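Local coordinates for protein endoglucanase (Clostridium thermocellum, PDB 2YIK) that probably hydrolyses internal beta-1,4-glucosidic bonds of cellulose, as a family 9 glycoside hydrolase, at residues Ala53-Thr58 against Gly112-Ala117; Ser67-Cys72 against Ala196-Thr201. All coordinates share one frame; numbering follows the deposited sequence.

Interaction 1 (Ala53-Thr58 against Gly112-Ala117); sequences ANMCGT and GGFHDA. With ZN (zinc ion), chain E.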
loop_
_atom_site.group_PDB
_atom_site.type_symbol
_atom_site.label_atom_id
_atom_site.label_comp_id
_atom_site.label_asym_id
_atom_site.label_seq_id
_atom_site.Cartn_x
_atom_site.Cartn_y
_atom_site.Cartn_z
ATOM N N ALA A 53 -6.373 10.576 8.179
ATOM C CA ALA A 53 -7.830 10.550 8.155
ATOM C C ALA A 53 -8.404 9.147 8.265
ATOM O O ALA A 53 -9.575 8.985 8.605
ATOM C CB ALA A 53 -8.345 11.224 6.887
ATOM N N ASN A 54 -7.587 8.136 7.977
ATOM C CA ASN A 54 -8.045 6.751 8.048
ATOM C C ASN A 54 -7.484 5.936 9.209
ATOM O O ASN A 54 -7.733 4.735 9.290
ATOM C CB ASN A 54 -7.748 6.000 6.738
ATOM C CG ASN A 54 -8.774 6.279 5.644
ATOM O OD1 ASN A 54 -9.037 5.429 4.789
ATOM N ND2 ASN A 54 -9.340 7.475 5.658
ATOM N N MET A 55 -6.721 6.565 10.098
ATOM C CA MET A 55 -6.184 5.834 11.244
ATOM C C MET A 55 -7.333 5.248 12.069
ATOM O O MET A 55 -8.366 5.881 12.266
ATOM C CB MET A 55 -5.308 6.743 12.100
ATOM C CG MET A 55 -3.992 7.070 11.415
ATOM S SD MET A 55 -2.900 8.111 12.392
ATOM C CE MET A 55 -1.353 7.876 11.500
ATOM N N CYS A 56 -7.130 4.031 12.553
ATOM C CA CYS A 56 -8.149 3.309 13.294
ATOM C C CYS A 56 -7.637 2.797 14.643
ATOM O O CYS A 56 -6.433 2.628 14.836
ATOM C CB CYS A 56 -8.612 2.141 12.409
ATOM S SG CYS A 56 -9.894 1.052 13.038
ATOM N N GLY A 57 -8.554 2.573 15.581
ATOM C CA GLY A 57 -8.163 2.043 16.878
ATOM C C GLY A 57 -7.991 2.986 18.052
ATOM O O GLY A 57 -8.495 4.107 18.060
ATOM N N THR A 58 -7.249 2.509 19.049
ATOM C CA THR A 58 -6.985 3.250 20.275
ATOM C C THR A 58 -5.820 4.230 20.176
ATOM O O THR A 58 -5.543 4.966 21.121
ATOM C CB THR A 58 -6.701 2.277 21.441
ATOM O OG1 THR A 58 -5.573 1.451 21.121
ATOM C CG2 THR A 58 -7.908 1.391 21.691
ATOM N N GLY A 112 -6.011 -0.942 15.570
ATOM C CA GLY A 112 -4.941 -0.206 14.927
ATOM C C GLY A 112 -5.015 -0.227 13.416
ATOM O O GLY A 112 -6.008 -0.662 12.837
ATOM N N GLY A 113 -3.959 0.245 12.770
ATOM C CA GLY A 113 -3.963 0.254 11.322
ATOM C C GLY A 113 -4.852 1.333 10.727
ATOM O O GLY A 113 -5.180 2.327 11.384
ATOM N N PHE A 114 -5.288 1.104 9.492
ATOM C CA PHE A 114 -6.082 2.087 8.766
ATOM C C PHE A 114 -7.354 1.544 8.132
ATOM O O PHE A 114 -7.385 0.390 7.706
ATOM C CB PHE A 114 -5.216 2.685 7.650
ATOM C CG PHE A 114 -3.948 3.341 8.138
ATOM C CD1 PHE A 114 -2.850 2.574 8.512
ATOM C CD2 PHE A 114 -3.853 4.729 8.211
ATOM C CE1 PHE A 114 -1.672 3.179 8.953
ATOM C CE2 PHE A 114 -2.681 5.348 8.650
ATOM C CZ PHE A 114 -1.587 4.572 9.022
ATOM N N HIS A 115 -8.392 2.383 8.080
ATOM C CA HIS A 115 -9.653 2.023 7.429
ATOM C C HIS A 115 -9.231 1.890 5.982
ATOM O O HIS A 115 -8.297 2.539 5.530
ATOM C CB HIS A 115 -10.682 3.144 7.527
ATOM C CG HIS A 115 -11.062 3.495 8.922
ATOM N ND1 HIS A 115 -11.190 4.801 9.345
ATOM C CD2 HIS A 115 -11.367 2.723 9.990
ATOM C CE1 HIS A 115 -11.557 4.817 10.610
ATOM N NE2 HIS A 115 -11.672 3.568 11.028
ATOM N N ASP A 116 -9.938 1.098 5.216
ATOM C CA ASP A 116 -9.484 0.887 3.854
ATOM C C ASP A 116 -9.694 1.981 2.838
ATOM O O ASP A 116 -8.743 2.424 2.156
ATOM C CB ASP A 116 -10.134 -0.352 3.275
ATOM C CG ASP A 116 -9.712 -0.624 1.814
ATOM O OD1 ASP A 116 -8.552 -1.050 1.592
ATOM O OD2 ASP A 116 -10.539 -0.424 0.896
ATOM N N ALA A 117 -10.896 2.515 2.773
ATOM C CA ALA A 117 -11.190 3.453 1.746
ATOM C C ALA A 117 -12.004 4.632 2.308
ATOM O O ALA A 117 -11.389 5.530 2.892
ATOM C CB ALA A 117 -12.007 2.648 0.675
HETATM ZN ZN ZN E . -11.631 2.743 13.122
HETATM O O HOH W 1 -11.677 7.329 8.605
#

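Interaction 2 (Ser67-Cys72 against Ala196-Thr201); sequences SWRGDC and APENDT. With ZN (zinc ion), chain E.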
loop_
_atom_site.group_PDB
_atom_site.type_symbol
_atom_site.label_atom_id
_atom_site.label_comp_id
_atom_site.label_asym_id
_atom_site.label_seq_id
_atom_site.Cartn_x
_atom_site.Cartn_y
_atom_site.Cartn_z
ATOM N N SER A 67 -7.379 17.020 13.828
ATOM C CA SER A 67 -8.150 17.214 15.046
ATOM C C SER A 67 -9.538 16.595 14.994
ATOM O O SER A 67 -10.109 16.265 16.036
ATOM C CB SER A 67 -8.261 18.710 15.363
ATOM O OG SER A 67 -8.872 19.415 14.291
ATOM N N TRP A 68 -10.089 16.431 13.794
ATOM C CA TRP A 68 -11.418 15.847 13.684
ATOM C C TRP A 68 -11.441 14.318 13.691
ATOM O O TRP A 68 -12.490 13.706 13.459
ATOM C CB TRP A 68 -12.138 16.379 12.446
ATOM C CG TRP A 68 -11.325 16.349 11.202
ATOM C CD1 TRP A 68 -10.442 17.296 10.781
ATOM C CD2 TRP A 68 -11.368 15.348 10.177
ATOM N NE1 TRP A 68 -9.930 16.950 9.551
ATOM C CE2 TRP A 68 -10.472 15.758 9.166
ATOM C CE3 TRP A 68 -12.058 14.139 10.029
ATOM C CZ2 TRP A 68 -10.277 15.009 7.997
ATOM C CZ3 TRP A 68 -11.861 13.395 8.869
ATOM C CH2 TRP A 68 -10.968 13.829 7.872
ATOM N N ARG A 69 -10.290 13.699 13.943
ATOM C CA ARG A 69 -10.219 12.236 14.036
ATOM C C ARG A 69 -9.838 11.835 15.468
ATOM O O ARG A 69 -8.879 12.356 16.033
ATOM C CB ARG A 69 -9.180 11.647 13.073
ATOM C CG ARG A 69 -9.605 11.535 11.602
ATOM C CD ARG A 69 -10.935 10.812 11.437
ATOM N NE ARG A 69 -11.145 9.767 12.439
ATOM C CZ ARG A 69 -10.536 8.585 12.457
ATOM N NH1 ARG A 69 -9.658 8.266 11.514
ATOM N NH2 ARG A 69 -10.803 7.723 13.433
ATOM N N GLY A 70 -10.612 10.928 16.056
ATOM C CA GLY A 70 -10.321 10.451 17.402
ATOM C C GLY A 70 -10.332 8.930 17.387
ATOM O O GLY A 70 -10.599 8.328 16.345
ATOM N N ASP A 71 -10.055 8.301 18.527
ATOM C CA ASP A 71 -10.049 6.842 18.614
ATOM C C ASP A 71 -11.360 6.270 18.095
ATOM O O ASP A 71 -12.426 6.829 18.340
ATOM C CB ASP A 71 -9.844 6.382 20.064
ATOM C CG ASP A 71 -8.476 6.734 20.600
ATOM O OD1 ASP A 71 -7.612 7.135 19.802
ATOM O OD2 ASP A 71 -8.254 6.600 21.823
ATOM N N CYS A 72 -11.281 5.149 17.386
ATOM C CA CYS A 72 -12.478 4.526 16.834
ATOM C C CYS A 72 -12.394 3.008 16.870
ATOM O O CYS A 72 -11.303 2.444 16.940
ATOM C CB CYS A 72 -12.684 4.978 15.388
ATOM S SG CYS A 72 -11.236 4.674 14.349
ATOM N N ALA A 196 -19.509 8.951 11.458
ATOM C CA ALA A 196 -18.129 9.103 11.907
ATOM C C ALA A 196 -17.659 7.780 12.514
ATOM O O ALA A 196 -18.409 7.113 13.232
ATOM C CB ALA A 196 -18.041 10.212 12.930
ATOM N N PRO A 197 -16.414 7.373 12.223
ATOM C CA PRO A 197 -15.906 6.109 12.775
ATOM C C PRO A 197 -15.885 6.054 14.311
ATOM O O PRO A 197 -15.989 4.974 14.897
ATOM C CB PRO A 197 -14.512 5.994 12.153
ATOM C CG PRO A 197 -14.100 7.429 11.961
ATOM C CD PRO A 197 -15.374 8.070 11.443
ATOM N N GLU A 198 -15.760 7.220 14.947
ATOM C CA GLU A 198 -15.733 7.310 16.406
ATOM C C GLU A 198 -17.043 6.841 17.053
ATOM O O GLU A 198 -17.048 6.406 18.206
ATOM C CB GLU A 198 -15.453 8.750 16.851
ATOM C CG GLU A 198 -14.067 9.306 16.468
ATOM C CD GLU A 198 -13.951 9.730 15.002
ATOM O OE1 GLU A 198 -14.982 9.807 14.302
ATOM O OE2 GLU A 198 -12.819 10.005 14.552
ATOM N N ASN A 199 -18.150 6.921 16.320
ATOM C CA ASN A 199 -19.449 6.515 16.865
ATOM C C ASN A 199 -19.949 5.155 16.396
ATOM O O ASN A 199 -21.042 4.731 16.773
ATOM C CB ASN A 199 -20.503 7.588 16.557
ATOM C CG ASN A 199 -20.104 8.953 17.087
ATOM O OD1 ASN A 199 -19.541 9.054 18.180
ATOM N ND2 ASN A 199 -20.399 10.011 16.326
ATOM N N ASP A 200 -19.155 4.464 15.580
ATOM C CA ASP A 200 -19.551 3.146 15.081
ATOM C C ASP A 200 -19.648 2.127 16.208
ATOM O O ASP A 200 -18.855 2.163 17.144
ATOM C CB ASP A 200 -18.530 2.612 14.072
ATOM C CG ASP A 200 -18.672 3.226 12.699
ATOM O OD1 ASP A 200 -19.649 3.961 12.455
ATOM O OD2 ASP A 200 -17.797 2.957 11.852
ATOM N N THR A 201 -20.605 1.208 16.119
ATOM C CA THR A 201 -20.723 0.169 17.138
ATOM C C THR A 201 -21.072 -1.172 16.506
ATOM O O THR A 201 -21.212 -2.168 17.213
ATOM C CB THR A 201 -21.810 0.491 18.193
ATOM O OG1 THR A 201 -23.086 0.569 17.551
ATOM C CG2 THR A 201 -21.515 1.816 18.890
HETATM ZN ZN ZN E . -11.631 2.743 13.122
HETATM O O HOH W 2 -14.328 11.849 12.473
#

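Interaction 1 (Ala53-Thr58 against Gly112-Ala117)
Cys56 and His115 converge on one zinc ion, the thiolate at 2.4 Å through SG and the imidazole through NE2. Cys56 holds SG anti to its backbone N (chi1 -179°), which turns the sulfur to the metal and leaves it oblique to the imidazole ring, while its CB comes 3.6 Å from NE2 of His115. The other ring nitrogen is used as well: ND1 of His115 donates in the ring plane to a water, 2.7 Å away, which in turn donates to Ala53 O. With NE2 on the metal and ND1 on the water, the imidazole is fixed in rotation; Asn54 O lies over one of its faces.

The residues between and beside the ligands run roughly antiparallel and form a single bridge between Met55 and Phe114. His115 N donates to Asn54 O at 2.7 Å, and Cys56 N donates to Gly113 O at 2.8 Å. The Met55 chain, extended beyond CG, runs alongside the Phe114 ring, its CG 3.5 Å from CE2; both apolar side chains bury against Ile157 of helix 151-167. Gly57 and Gly112 have positive phi, where a CB would press against the preceding carbonyl O; at Gly57 it would also run into Gly112 N. With Cys72 and His73 supplying the remaining ligands, the arrangement is half of a Cys2His2 zinc site within the family 9 catalytic domain.

Interaction 2 (Ser67-Cys72 against Ala196-Thr201)
A salt bridge with a proline packed on its guanidinium joins two loops at the periphery of the catalytic domain: Arg69, in the loop after helix 60-63, meets Glu198 in the short 3-10 turn 197-199. NE of Arg69 donates to OE2 of Glu198 at 2.7 Å, nearly straight at 169°, with the oxygen in the guanidinium plane; NH2 adds a weak bond to the same oxygen. Gly70 N also donates to OE2, at 2.8 Å and 175°. NE arrives on the syn side and Gly70 N on the anti side, from opposite faces of the carboxylate, whose plane is turned 64° from the guanidinium. Glutamate has the length to span the gap, its chain bending at chi2 to bring OE2 between the two donors. OE1 accepts a hydrogen bond from a water that also donates to Trp68 O.

Pro197 packs between Arg69 and Cys72. Its CG sits over one face of the guanidinium, 3.6 Å from NH2 of Arg69, and its CB lies 3.9 Å from CB of Cys72, whose SG binds zinc at 2.3 Å. The compact proline ring can therefore touch both the flat cation and the metal ligand. Around this joint, helix 453-456 brings Ala454 against Trp68, Arg69 and Pro197, helix 60-63 packs on Arg69 and Asp71 through Val60, and the loop carrying Glu198 leads on to strand 206-209.

The two contacts meet at the zinc ion, their centres about 10 Å apart: interaction 1 supplies Cys56 and His115, interaction 2 supplies Cys72, and His73 completes the site. Arg69 couples them further. While its NE faces Glu198, its NH1 reaches back to Met55 O (2.8 Å) and Ala53 O (3.0 Å), probable hydrogen bonds that tie the guanidinium to the backbone at Ala53 and Met55. Pro197 touches His115, and Asp200 OD2 hydrogen-bonds to NE2 of His73, so segment 196-201 contributes second-shell contacts to two of the metal ligands. Interaction 1 is nearer the predicted active site: the side chain of Ala117 is about 7 Å from that of His451.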